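Long-range contacts in pirin-like protein (Geobacillus kaustophilus, PDB 2P17), which is of unknown function but, as a member of the pirin family with two cupin domains, binds one iron cation per subunit: residues 61-66 with 86-91; 114-119 with 165-170; 128-133 with 159-164. One frame throughout, in Å; residues are numbered along the deposited sequence.

Contact 1. Residues 61-66 with 86-91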
loop_
_atom_site.group_PDB
_atom_site.type_symbol
_atom_site.label_atom_id
_atom_site.label_comp_id
_atom_site.label_asym_id
_atom_site.label_seq_id
_atom_site.Cartn_x
_atom_site.Cartn_y
_atom_site.Cartn_z
ATOM N N GLU A 61 4.673 11.500 -1.555
ATOM C CA GLU A 61 3.400 11.229 -0.896
ATOM C C GLU A 61 3.590 10.098 0.108
ATOM O O GLU A 61 4.433 9.221 -0.083
ATOM C CB GLU A 61 2.321 10.818 -1.894
ATOM C CG GLU A 61 2.158 11.771 -3.068
ATOM C CD GLU A 61 0.950 11.402 -3.890
ATOM O OE1 GLU A 61 1.012 10.370 -4.605
ATOM O OE2 GLU A 61 -0.068 12.102 -3.798
ATOM N N THR A 62 2.810 10.121 1.183
ATOM C CA THR A 62 2.775 8.986 2.100
ATOM C C THR A 62 1.370 8.420 2.143
ATOM O O THR A 62 0.386 9.166 2.068
ATOM C CB THR A 62 3.221 9.339 3.518
ATOM O OG1 THR A 62 2.297 10.263 4.092
ATOM C CG2 THR A 62 4.621 9.959 3.507
ATOM N N VAL A 63 1.280 7.098 2.238
ATOM C CA VAL A 63 -0.012 6.422 2.250
ATOM C C VAL A 63 -0.022 5.463 3.413
ATOM O O VAL A 63 0.805 4.545 3.455
ATOM C CB VAL A 63 -0.255 5.654 0.947
ATOM C CG1 VAL A 63 -1.648 5.034 0.972
ATOM C CG2 VAL A 63 -0.154 6.587 -0.270
ATOM N N THR A 64 -0.946 5.682 4.354
ATOM C CA THR A 64 -1.025 4.856 5.561
ATOM C C THR A 64 -2.229 3.945 5.490
ATOM O O THR A 64 -3.316 4.397 5.147
ATOM C CB THR A 64 -1.202 5.723 6.820
ATOM O OG1 THR A 64 -0.298 6.834 6.783
ATOM C CG2 THR A 64 -0.946 4.913 8.090
ATOM N N TYR A 65 -2.021 2.658 5.772
ATOM C CA TYR A 65 -3.114 1.715 5.981
ATOM C C TYR A 65 -3.077 1.275 7.440
ATOM O O TYR A 65 -2.037 0.823 7.927
ATOM C CB TYR A 65 -3.003 0.501 5.037
ATOM C CG TYR A 65 -4.033 -0.584 5.332
ATOM C CD1 TYR A 65 -5.254 -0.619 4.659
ATOM C CD2 TYR A 65 -3.784 -1.559 6.292
ATOM C CE1 TYR A 65 -6.204 -1.598 4.934
ATOM C CE2 TYR A 65 -4.733 -2.552 6.586
ATOM C CZ TYR A 65 -5.936 -2.561 5.907
ATOM O OH TYR A 65 -6.866 -3.545 6.206
ATOM N N VAL A 66 -4.195 1.434 8.142
ATOM C CA VAL A 66 -4.266 1.012 9.542
ATOM C C VAL A 66 -4.784 -0.420 9.612
ATOM O O VAL A 66 -5.918 -0.702 9.211
ATOM C CB VAL A 66 -5.141 1.977 10.388
ATOM C CG1 VAL A 66 -5.320 1.448 11.795
ATOM C CG2 VAL A 66 -4.509 3.358 10.420
ATOM N N GLY A 86 -8.662 -0.731 9.050
ATOM C CA GLY A 86 -9.053 -0.871 7.651
ATOM C C GLY A 86 -9.082 0.414 6.845
ATOM O O GLY A 86 -9.323 0.370 5.642
ATOM N N ASP A 87 -8.844 1.547 7.501
ATOM C CA ASP A 87 -8.885 2.851 6.834
ATOM C C ASP A 87 -7.523 3.240 6.276
ATOM O O ASP A 87 -6.485 2.743 6.720
ATOM C CB ASP A 87 -9.348 3.938 7.809
ATOM C CG ASP A 87 -10.799 3.775 8.243
ATOM O OD1 ASP A 87 -11.611 3.202 7.477
ATOM O OD2 ASP A 87 -11.115 4.241 9.365
ATOM N N VAL A 88 -7.550 4.148 5.302
ATOM C CA VAL A 88 -6.336 4.617 4.627
ATOM C C VAL A 88 -6.316 6.142 4.606
ATOM O O VAL A 88 -7.364 6.786 4.625
ATOM C CB VAL A 88 -6.260 4.017 3.184
ATOM C CG1 VAL A 88 -5.198 4.693 2.309
ATOM C CG2 VAL A 88 -6.005 2.500 3.248
ATOM N N GLN A 89 -5.123 6.721 4.643
ATOM C CA GLN A 89 -4.972 8.140 4.332
ATOM C C GLN A 89 -3.879 8.333 3.290
ATOM O O GLN A 89 -2.900 7.574 3.244
ATOM C CB GLN A 89 -4.695 8.979 5.586
ATOM C CG GLN A 89 -3.384 8.615 6.267
ATOM C CD GLN A 89 -3.226 9.198 7.676
ATOM O OE1 GLN A 89 -4.065 9.958 8.159
ATOM N NE2 GLN A 89 -2.129 8.832 8.334
ATOM N N TRP A 90 -4.051 9.362 2.473
ATOM C CA TRP A 90 -3.153 9.656 1.368
ATOM C C TRP A 90 -2.692 11.095 1.554
ATOM O O TRP A 90 -3.489 12.028 1.420
ATOM C CB TRP A 90 -3.915 9.506 0.053
ATOM C CG TRP A 90 -3.067 9.221 -1.144
ATOM C CD1 TRP A 90 -2.247 10.101 -1.821
ATOM C CD2 TRP A 90 -2.961 7.968 -1.820
ATOM N NE1 TRP A 90 -1.647 9.455 -2.884
ATOM C CE2 TRP A 90 -2.061 8.144 -2.898
ATOM C CE3 TRP A 90 -3.537 6.698 -1.614
ATOM C CZ2 TRP A 90 -1.718 7.097 -3.763
ATOM C CZ3 TRP A 90 -3.199 5.658 -2.469
ATOM C CH2 TRP A 90 -2.295 5.864 -3.533
HETATM N N MSE A 91 -1.416 11.278 1.877
HETATM C CA MSE A 91 -0.923 12.619 2.136
HETATM C C MSE A 91 0.094 12.998 1.079
HETATM O O MSE A 91 1.134 12.360 0.953
HETATM C CB MSE A 91 -0.311 12.719 3.528
HETATM C CG MSE A 91 0.035 14.154 3.886
HETATM SE SE MSE A 91 1.060 14.361 5.523
HETATM C CE MSE A 91 0.618 12.693 6.416
#
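Thr62 and Met91 (selenomethionine) face each other in a hydrogen-bonded antiparallel pair, Thr62 N to Met91 O 2.8 Å, with a second bond returning from Met91 N to Thr62 O. The ladder repeats at Thr64 and Gln89. It then runs out through Val66 N to Asp87 O and Gly86 N to Val66 O, the latter at 2.7 Å. Gly86 has a positive phi at which a CB would collide with the preceding carbonyl O.

Side-chain polar contacts flank this ladder. The Gln89 chain rises beside that of Thr64 because its CG sits between the backbone N and the carbonyl carbon (chi1 63°). Gln89 NE2 then reaches Thr64 OG1 at 3.1 Å, nearly straight (172°) and in the amide plane. Both ends of the amide are fixed, since OE1 meets Tyr129 OH and NE2 also meets Glu101, a predicted iron ligand; Gln89 thus probably helps to position Glu101. Thr64 OG1 is bonded to Gln113 as well. At the far end, Trp90 NE1 makes a weak bond of 3.3 Å to Glu61 OE1, while OE2 is held by Thr92.

Apolar contacts fill the other face of the ladder. Val63 CG2 stands over the six-membered ring of Trp90, 3.5 Å from its centroid and 11° off the normal, a CH-pi contact. CG1 of Val63 reaches diagonally to Val88 CG1 at 3.8 Å. Val88 CG2 abuts the edge of the Tyr65 ring, 3.5 Å from CD1, and Tyr65 OH is bonded to Glu171.

In the N-terminal cupin barrel, strand 60-66 is flanked by 88-92 and 109-117, and 88-92 lies between 60-66 and 128-132 in the sheet. Met169 and Val167 of strand 167-174 pack on the apolar face, whereas the Met91 side chain touches His73 of strand 71-75 and the iron ligand His99 of strand 97-103.

Contact 2. Residues 114-119 with 165-170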
loop_
_atom_site.group_PDB
_atom_site.type_symbol
_atom_site.label_atom_id
_atom_site.label_comp_id
_atom_site.label_asym_id
_atom_site.label_seq_id
_atom_site.Cartn_x
_atom_site.Cartn_y
_atom_site.Cartn_z
ATOM N N LEU A 114 3.487 3.640 3.338
ATOM C CA LEU A 114 4.105 3.619 2.013
ATOM C C LEU A 114 4.539 5.023 1.612
ATOM O O LEU A 114 3.821 5.986 1.877
ATOM C CB LEU A 114 3.069 3.103 1.008
ATOM C CG LEU A 114 3.466 3.042 -0.456
ATOM C CD1 LEU A 114 4.289 1.780 -0.717
ATOM C CD2 LEU A 114 2.221 3.070 -1.340
ATOM N N TRP A 115 5.720 5.138 1.009
ATOM C CA TRP A 115 6.125 6.399 0.379
ATOM C C TRP A 115 6.086 6.248 -1.115
ATOM O O TRP A 115 6.579 5.259 -1.674
ATOM C CB TRP A 115 7.545 6.784 0.775
ATOM C CG TRP A 115 7.723 7.242 2.188
ATOM C CD1 TRP A 115 6.821 7.146 3.213
ATOM C CD2 TRP A 115 8.901 7.840 2.737
ATOM N NE1 TRP A 115 7.364 7.670 4.369
ATOM C CE2 TRP A 115 8.640 8.099 4.102
ATOM C CE3 TRP A 115 10.148 8.198 2.200
ATOM C CZ2 TRP A 115 9.593 8.698 4.948
ATOM C CZ3 TRP A 115 11.098 8.787 3.045
ATOM C CH2 TRP A 115 10.806 9.031 4.400
ATOM N N VAL A 116 5.497 7.249 -1.763
ATOM C CA VAL A 116 5.419 7.281 -3.224
ATOM C C VAL A 116 6.197 8.496 -3.702
ATOM O O VAL A 116 6.026 9.595 -3.172
ATOM C CB VAL A 116 3.965 7.394 -3.703
ATOM C CG1 VAL A 116 3.885 7.234 -5.224
ATOM C CG2 VAL A 116 3.063 6.368 -3.020
ATOM N N ASN A 117 7.064 8.316 -4.689
ATOM C CA ASN A 117 7.814 9.452 -5.215
ATOM C C ASN A 117 6.903 10.376 -6.011
ATOM O O ASN A 117 5.933 9.928 -6.622
ATOM C CB ASN A 117 8.945 8.954 -6.109
ATOM C CG ASN A 117 10.039 9.981 -6.291
ATOM O OD1 ASN A 117 10.106 10.976 -5.568
ATOM N ND2 ASN A 117 10.929 9.725 -7.256
ATOM N N LEU A 118 7.214 11.669 -5.982
ATOM C CA LEU A 118 6.610 12.624 -6.909
ATOM C C LEU A 118 7.600 12.902 -8.033
ATOM O O LEU A 118 8.793 13.114 -7.768
ATOM C CB LEU A 118 6.247 13.940 -6.216
ATOM C CG LEU A 118 5.071 13.932 -5.221
ATOM C CD1 LEU A 118 4.985 15.233 -4.447
ATOM C CD2 LEU A 118 3.768 13.701 -5.948
ATOM N N PRO A 119 7.110 12.925 -9.288
ATOM C CA PRO A 119 7.976 13.330 -10.404
ATOM C C PRO A 119 8.381 14.792 -10.235
ATOM O O PRO A 119 7.694 15.556 -9.547
ATOM C CB PRO A 119 7.074 13.197 -11.631
ATOM C CG PRO A 119 5.929 12.334 -11.199
ATOM C CD PRO A 119 5.753 12.576 -9.743
ATOM N N VAL A 165 1.167 10.404 -9.348
ATOM C CA VAL A 165 1.599 9.158 -9.965
ATOM C C VAL A 165 0.412 8.197 -9.892
ATOM O O VAL A 165 -0.120 7.959 -8.804
ATOM C CB VAL A 165 2.817 8.527 -9.227
ATOM C CG1 VAL A 165 3.044 7.078 -9.667
ATOM C CG2 VAL A 165 4.075 9.341 -9.467
ATOM N N PRO A 166 -0.018 7.638 -11.042
ATOM C CA PRO A 166 -1.062 6.614 -10.979
ATOM C C PRO A 166 -0.647 5.432 -10.119
ATOM O O PRO A 166 0.388 4.812 -10.374
ATOM C CB PRO A 166 -1.231 6.178 -12.447
ATOM C CG PRO A 166 -0.776 7.370 -13.243
ATOM C CD PRO A 166 0.389 7.910 -12.436
ATOM N N VAL A 167 -1.447 5.150 -9.097
ATOM C CA VAL A 167 -1.205 4.031 -8.191
ATOM C C VAL A 167 -2.489 3.230 -8.037
ATOM O O VAL A 167 -3.561 3.783 -7.754
ATOM C CB VAL A 167 -0.725 4.513 -6.796
ATOM C CG1 VAL A 167 -0.618 3.351 -5.786
ATOM C CG2 VAL A 167 0.614 5.225 -6.909
ATOM N N THR A 168 -2.386 1.926 -8.224
ATOM C CA THR A 168 -3.472 1.017 -7.895
ATOM C C THR A 168 -3.187 0.393 -6.540
ATOM O O THR A 168 -2.123 -0.192 -6.335
ATOM C CB THR A 168 -3.643 -0.035 -8.986
ATOM O OG1 THR A 168 -4.237 0.597 -10.132
ATOM C CG2 THR A 168 -4.518 -1.206 -8.513
HETATM N N MSE A 169 -4.122 0.567 -5.616
HETATM C CA MSE A 169 -4.009 0.016 -4.276
HETATM C C MSE A 169 -5.328 -0.641 -3.945
HETATM O O MSE A 169 -6.369 0.019 -3.928
HETATM C CB MSE A 169 -3.690 1.098 -3.245
HETATM C CG MSE A 169 -3.598 0.547 -1.827
HETATM SE SE MSE A 169 -3.275 2.013 -0.586
HETATM C CE MSE A 169 -3.264 0.994 1.074
ATOM N N VAL A 170 -5.277 -1.956 -3.750
ATOM C CA VAL A 170 -6.475 -2.721 -3.484
ATOM C C VAL A 170 -6.298 -3.634 -2.288
ATOM O O VAL A 170 -5.206 -4.159 -2.041
ATOM C CB VAL A 170 -6.933 -3.569 -4.706
ATOM C CG1 VAL A 170 -7.255 -2.687 -5.933
ATOM C CG2 VAL A 170 -5.926 -4.650 -5.064
HETATM O O HOH W 1 2.870 10.608 -6.698
#
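The carbonyl O of Asn117 accepts a hydrogen bond of 3.1 Å from a water whose own oxygen accepts one from Val165 N at 3.2 Å. This water is the polar link between the two segments, which share no direct hydrogen bond. It bridges a carbonyl at the end of strand 109-117 and an N-H in the loop that leads into strand 167-174, so two backbone groups that do not meet are each supplied with a partner.

The same carbonyl O is approached by carbon. Val165 CG2 lies 3.4 Å from Asn117 O and 3.7 Å from Pro119 CD, with the proline CG a little farther off. With CG1 of Val165 anti to the backbone N (chi1 166°), CG2 is the branch that reaches across, and it rests in the angle between the carbonyl and the pyrrolidine ring of Pro119, whose side chain crosses that of Val165 at a slant.

Farther along, the packing is lighter. Val116 CG1 comes 4.2 Å from Val167 CG2, the two side chains sliding past each other in opposite directions, and Val116 CG1 lies 4.3 Å from Val165 CB. One methyl of Val116 therefore touches Val165 and Val167, the valines that flank Pro166. These are dispersion contacts with no polar component.

The contact joins the two cupin domains. Strand 109-117 runs between 39-47 and 60-66 in the N-terminal barrel, while 167-174 lies between 145-149 and 235-242 on the other side of the seam. Lys123 binds Asn117 OD1 and Leu118 O beyond the strand end, Pro38 packs on Val165, and Asn163 OD1 takes the N-H of Val167 where its strand begins.

Contact 3. Residues 128-133 with 159-164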
loop_
_atom_site.group_PDB
_atom_site.type_symbol
_atom_site.label_atom_id
_atom_site.label_comp_id
_atom_site.label_asym_id
_atom_site.label_seq_id
_atom_site.Cartn_x
_atom_site.Cartn_y
_atom_site.Cartn_z
ATOM N N ARG A 128 -1.695 18.202 0.156
ATOM C CA ARG A 128 -3.098 17.794 0.117
ATOM C C ARG A 128 -3.236 16.547 0.979
ATOM O O ARG A 128 -2.320 15.721 1.040
ATOM C CB ARG A 128 -3.515 17.540 -1.344
ATOM C CG ARG A 128 -4.808 16.777 -1.609
ATOM C CD ARG A 128 -5.044 16.672 -3.121
ATOM N NE ARG A 128 -4.156 15.750 -3.855
ATOM C CZ ARG A 128 -4.060 15.733 -5.188
ATOM N NH1 ARG A 128 -4.765 16.598 -5.903
ATOM N NH2 ARG A 128 -3.261 14.879 -5.815
ATOM N N TYR A 129 -4.379 16.418 1.637
ATOM C CA TYR A 129 -4.674 15.276 2.485
ATOM C C TYR A 129 -6.004 14.675 2.065
ATOM O O TYR A 129 -6.984 15.391 1.850
ATOM C CB TYR A 129 -4.728 15.708 3.957
ATOM C CG TYR A 129 -5.088 14.577 4.894
ATOM C CD1 TYR A 129 -4.143 13.606 5.240
ATOM C CD2 TYR A 129 -6.371 14.472 5.427
ATOM C CE1 TYR A 129 -4.470 12.570 6.085
ATOM C CE2 TYR A 129 -6.719 13.421 6.281
ATOM C CZ TYR A 129 -5.757 12.482 6.608
ATOM O OH TYR A 129 -6.075 11.450 7.462
ATOM N N GLN A 130 -6.014 13.355 1.921
ATOM C CA GLN A 130 -7.238 12.606 1.642
ATOM C C GLN A 130 -7.435 11.534 2.700
ATOM O O GLN A 130 -6.554 10.702 2.923
ATOM C CB GLN A 130 -7.175 11.955 0.264
ATOM C CG GLN A 130 -6.853 12.893 -0.860
ATOM C CD GLN A 130 -6.724 12.163 -2.167
ATOM O OE1 GLN A 130 -7.726 11.712 -2.740
ATOM N NE2 GLN A 130 -5.496 12.033 -2.657
ATOM N N ASN A 131 -8.586 11.579 3.357
ATOM C CA ASN A 131 -8.975 10.556 4.322
ATOM C C ASN A 131 -9.868 9.540 3.610
ATOM O O ASN A 131 -10.952 9.877 3.121
ATOM C CB ASN A 131 -9.695 11.210 5.507
ATOM C CG ASN A 131 -9.875 10.272 6.673
ATOM O OD1 ASN A 131 -10.804 9.473 6.693
ATOM N ND2 ASN A 131 -8.982 10.361 7.655
ATOM N N LEU A 132 -9.403 8.297 3.539
ATOM C CA LEU A 132 -10.052 7.273 2.727
ATOM C C LEU A 132 -10.647 6.184 3.606
ATOM O O LEU A 132 -10.013 5.175 3.878
ATOM C CB LEU A 132 -9.054 6.678 1.720
ATOM C CG LEU A 132 -8.332 7.681 0.818
ATOM C CD1 LEU A 132 -7.266 6.985 -0.028
ATOM C CD2 LEU A 132 -9.315 8.471 -0.055
ATOM N N ARG A 133 -11.867 6.408 4.066
ATOM C CA ARG A 133 -12.533 5.443 4.918
ATOM C C ARG A 133 -12.875 4.198 4.122
ATOM O O ARG A 133 -13.379 4.270 3.002
ATOM C CB ARG A 133 -13.800 6.046 5.521
ATOM C CG ARG A 133 -13.540 7.264 6.365
ATOM C CD ARG A 133 -12.752 6.933 7.617
ATOM N NE ARG A 133 -12.689 8.095 8.499
ATOM C CZ ARG A 133 -12.317 8.067 9.771
ATOM N NH1 ARG A 133 -11.943 6.931 10.345
ATOM N NH2 ARG A 133 -12.312 9.196 10.471
ATOM N N ALA A 159 -11.433 3.887 -7.848
ATOM C CA ALA A 159 -11.553 4.724 -6.655
ATOM C C ALA A 159 -11.486 6.194 -7.085
ATOM O O ALA A 159 -10.810 6.530 -8.048
ATOM C CB ALA A 159 -10.439 4.430 -5.670
ATOM N N PRO A 160 -12.194 7.080 -6.367
ATOM C CA PRO A 160 -12.112 8.492 -6.739
ATOM C C PRO A 160 -10.862 9.196 -6.202
ATOM O O PRO A 160 -10.637 10.371 -6.494
ATOM C CB PRO A 160 -13.372 9.077 -6.098
ATOM C CG PRO A 160 -13.568 8.289 -4.915
ATOM C CD PRO A 160 -13.114 6.866 -5.239
ATOM N N THR A 161 -10.058 8.463 -5.440
ATOM C CA THR A 161 -8.834 8.977 -4.855
ATOM C C THR A 161 -8.005 9.735 -5.883
ATOM O O THR A 161 -7.771 9.250 -6.982
ATOM C CB THR A 161 -8.030 7.794 -4.313
ATOM O OG1 THR A 161 -8.866 7.048 -3.428
ATOM C CG2 THR A 161 -6.766 8.259 -3.570
ATOM N N LYS A 162 -7.592 10.946 -5.525
ATOM C CA LYS A 162 -6.763 11.759 -6.414
ATOM C C LYS A 162 -5.331 11.233 -6.424
ATOM O O LYS A 162 -4.749 10.932 -5.367
ATOM C CB LYS A 162 -6.786 13.223 -5.984
ATOM C CG LYS A 162 -8.180 13.838 -5.917
ATOM C CD LYS A 162 -8.118 15.221 -5.291
ATOM C CE LYS A 162 -9.425 15.971 -5.459
ATOM N NZ LYS A 162 -9.299 17.350 -4.920
ATOM N N ASN A 163 -4.782 11.079 -7.622
ATOM C CA ASN A 163 -3.422 10.600 -7.797
ATOM C C ASN A 163 -2.624 11.628 -8.588
ATOM O O ASN A 163 -3.165 12.312 -9.465
ATOM C CB ASN A 163 -3.380 9.282 -8.589
ATOM C CG ASN A 163 -3.697 8.019 -7.750
ATOM O OD1 ASN A 163 -3.698 6.919 -8.303
ATOM N ND2 ASN A 163 -3.953 8.164 -6.457
ATOM N N ILE A 164 -1.333 11.691 -8.284
ATOM C CA ILE A 164 -0.365 12.326 -9.161
ATOM C C ILE A 164 0.286 11.190 -9.968
ATOM O O ILE A 164 -0.033 11.011 -11.143
ATOM C CB ILE A 164 0.614 13.207 -8.351
ATOM C CG1 ILE A 164 -0.149 14.425 -7.796
ATOM C CG2 ILE A 164 1.770 13.673 -9.215
ATOM C CD1 ILE A 164 0.535 15.150 -6.684
HETATM O O HOH W 2 -2.444 12.472 -4.872
HETATM O O HOH W 3 -4.495 14.803 -8.774
#
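Gln130 pairs by its amide with both backbone groups of Lys162. Gln130 OE1 accepts the Lys162 N-H at 2.9 Å, on a lone pair, while Gln130 NE2 donates to Lys162 O at 3.0 Å, tilted from its carbonyl plane. Asn163 ND2 also donates to Lys162 O, from above that plane. With CG anti to the carbonyl carbon (chi1 -53°) and the chain extended beyond it, the Gln130 amide reaches the loop. Beside this firm part, Leu132 CD2 lies 3.7 Å from Thr161 OG1, whose bond goes to Phe150 O.

The Arg128 side is looser and wetter. Lys162 CB lies over one face of the guanidinium, and Ile164 CG1 comes 3.7 Å from Arg128 NH2. Two waters extend NH2 to the loop backbone: one bonds to Lys162 O, the other to Asn163 O.

With an alanine in place of Gln130, Lys162 N would probably lose this acceptor and Lys162 O one of its donors, leaving the loop freer to shift.

A glutamine amide completing both hydrogen bonds of one residue mimics a backbone strand pairing; here it ties strand 128-132 to the segment leading into the C-terminal cupin domain of this pirin-family bicupin.

The three contacts adjoin one another, contact 3 nested within the loop closed by contact 2. Contacts 1 and 2 are joined by sheet pairing, Val63 N lying 2.8 Å from Leu114 O, and by Trp90 CH2, 3.8 Å from Val167 CG1. Contact 1 meets contact 3 where Gln89 OE1 is 2.6 Å from Tyr129 OH. Between contacts 2 and 3, Leu118 CD2 touches Ile164 CD1 at 3.6 Å. They differ in their distance from the iron: the side chain of Thr62 is about 5 Å from the metal, that of Val116 about 13 Å, and that of Gln130 about 12 Å from that of Glu101, a predicted ligand. Contacts 2 and 3 lie at the domain junction, which contact 1's apolar face also borders.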